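Side-chain contact in uncharacterized protein C4B3.07 (Schizosaccharomyces pombe, PDB 3QTM), which is required for correct translation termination, stabilises the N-terminal domain of the hypoxic transcription factor Sre1 and directly inhibits Ofd1: residues L154-I159 against S192-Q197. Residues are numbered along the deposited sequence; the frame is centred on the assembly and turned at random.
Sequences LVNPYI and SSYLFQ
The side chain of Tyr-194 reaches across from segment 192-197, whose axis passes 12.2 Å from that of 154-159, and meets Val-155, Asn-156 and Ile-159, three residues on one side of the first helix. Its CG stands anti to the backbone N (chi1 -178°), which sends the ring straight out from its own helix. The apolar contacts come from the two branched residues. Ile-159 gives a CH-pi contact: its CG1 sits 4.0 Å from the centroid of the Tyr-194 ring and 30° off the ring normal, displaced toward the CD2-CE2 bond. The CD1 of Ile-159 lies 3.7 Å from Tyr-194 CD2. Val-155 comes in obliquely from the same side of the ring plane as Ile-159, its CG2 3.3 Å from Tyr-194 CE1, a close approach. The polar contact is at the phenol end, where Asn-156 ND2 lies at the ring edge, 2.6 Å from Tyr-194 OH, and the amide plane is turned 83° from the ring plane. Around this core, Phe-202 touches both Asn-156 and Tyr-194, Phe-198 meets the tyrosine ring, and Val-155 also packs on Leu-136 of helix 119-142. Cutting Tyr-194 back to an alanine is likely to open a gap between the helices, with Ile-159 CG1 and Val-155 CG2 losing the ring they lie against and Asn-156 ND2 losing the nearby hydroxyl. With one aromatic side chain supplying every close contact made by segment 192-197 here, the chemistry implies a mainly apolar join between helices 151-170 and 188-197 of this all-helical, TPR-related protein, its polar atoms gathered at the hydroxyl.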
# COMPACT_ATOMS: atom_id res chain seq x y z
N LEU A 154 -11.42 -12.53 13.30
CA LEU A 154 -12.19 -12.22 12.10
C LEU A 154 -11.34 -12.10 10.84
O LEU A 154 -11.69 -12.65 9.80
CB LEU A 154 -12.91 -10.89 12.28
CG LEU A 154 -14.40 -10.85 12.53
CD1 LEU A 154 -14.89 -9.41 12.36
CD2 LEU A 154 -15.13 -11.78 11.58
N VAL A 155 -10.23 -11.36 10.93
CA VAL A 155 -9.47 -10.97 9.74
C VAL A 155 -8.16 -11.74 9.47
O VAL A 155 -7.65 -11.71 8.35
CB VAL A 155 -9.20 -9.44 9.72
CG1 VAL A 155 -10.51 -8.66 9.93
CG2 VAL A 155 -8.19 -9.05 10.77
N ASN A 156 -7.61 -12.43 10.47
CA ASN A 156 -6.35 -13.15 10.28
C ASN A 156 -6.31 -14.06 9.05
O ASN A 156 -5.29 -14.10 8.36
CB ASN A 156 -5.97 -13.94 11.53
CG ASN A 156 -5.24 -13.08 12.57
OD1 ASN A 156 -5.16 -13.45 13.74
ND2 ASN A 156 -4.73 -11.93 12.14
N PRO A 157 -7.41 -14.80 8.77
CA PRO A 157 -7.43 -15.66 7.59
C PRO A 157 -7.24 -14.89 6.28
O PRO A 157 -6.57 -15.40 5.38
CB PRO A 157 -8.82 -16.29 7.64
CG PRO A 157 -9.17 -16.28 9.10
CD PRO A 157 -8.62 -14.99 9.60
N TYR A 158 -7.82 -13.69 6.18
CA TYR A 158 -7.63 -12.85 4.99
C TYR A 158 -6.26 -12.20 4.94
O TYR A 158 -5.63 -12.10 3.88
CB TYR A 158 -8.74 -11.81 4.88
CG TYR A 158 -10.08 -12.46 4.62
CD1 TYR A 158 -10.47 -12.77 3.33
CD2 TYR A 158 -10.92 -12.80 5.68
CE1 TYR A 158 -11.70 -13.39 3.08
CE2 TYR A 158 -12.15 -13.43 5.44
CZ TYR A 158 -12.53 -13.72 4.14
OH TYR A 158 -13.74 -14.34 3.89
N ILE A 159 -5.79 -11.76 6.10
CA ILE A 159 -4.43 -11.25 6.21
C ILE A 159 -3.44 -12.31 5.72
O ILE A 159 -2.54 -12.03 4.94
CB ILE A 159 -4.11 -10.89 7.67
CG1 ILE A 159 -4.82 -9.60 8.08
CG2 ILE A 159 -2.61 -10.79 7.89
CD1 ILE A 159 -4.41 -8.37 7.28
N SER A 192 -0.38 -2.54 6.64
CA SER A 192 0.55 -1.88 7.54
C SER A 192 -0.18 -1.44 8.80
O SER A 192 0.33 -1.57 9.92
CB SER A 192 1.18 -0.65 6.87
OG SER A 192 1.93 -1.00 5.73
N SER A 193 -1.38 -0.92 8.61
CA SER A 193 -2.18 -0.42 9.70
C SER A 193 -2.55 -1.58 10.62
O SER A 193 -2.52 -1.46 11.85
CB SER A 193 -3.43 0.27 9.16
OG SER A 193 -4.38 0.49 10.19
N TYR A 194 -2.87 -2.72 10.02
CA TYR A 194 -3.24 -3.89 10.80
C TYR A 194 -2.10 -4.38 11.68
O TYR A 194 -2.30 -4.70 12.85
CB TYR A 194 -3.71 -5.03 9.90
CG TYR A 194 -4.15 -6.23 10.69
CD1 TYR A 194 -5.32 -6.19 11.45
CD2 TYR A 194 -3.41 -7.40 10.69
CE1 TYR A 194 -5.73 -7.27 12.17
CE2 TYR A 194 -3.82 -8.50 11.42
CZ TYR A 194 -4.98 -8.42 12.16
OH TYR A 194 -5.41 -9.51 12.89
N LEU A 195 -0.91 -4.48 11.09
CA LEU A 195 0.26 -4.95 11.82
C LEU A 195 0.66 -3.97 12.92
O LEU A 195 1.28 -4.35 13.90
CB LEU A 195 1.43 -5.14 10.86
CG LEU A 195 1.20 -6.17 9.76
CD1 LEU A 195 2.43 -6.27 8.88
CD2 LEU A 195 0.86 -7.51 10.36
N PHE A 196 0.30 -2.70 12.74
CA PHE A 196 0.58 -1.67 13.73
C PHE A 196 -0.44 -1.72 14.88
O PHE A 196 -0.08 -1.70 16.05
CB PHE A 196 0.59 -0.28 13.08
CG PHE A 196 0.48 0.85 14.06
CD1 PHE A 196 1.57 1.22 14.84
CD2 PHE A 196 -0.71 1.55 14.21
CE1 PHE A 196 1.48 2.26 15.75
CE2 PHE A 196 -0.82 2.59 15.12
CZ PHE A 196 0.28 2.95 15.89
N GLN A 197 -1.72 -1.77 14.51
CA GLN A 197 -2.79 -1.79 15.49
C GLN A 197 -2.73 -3.07 16.31
O GLN A 197 -3.00 -3.05 17.51
CB GLN A 197 -4.15 -1.69 14.79
CG GLN A 197 -4.41 -0.35 14.11
CD GLN A 197 -5.41 0.50 14.86
OE1 GLN A 197 -6.34 -0.03 15.48
NE2 GLN A 197 -5.23 1.81 14.82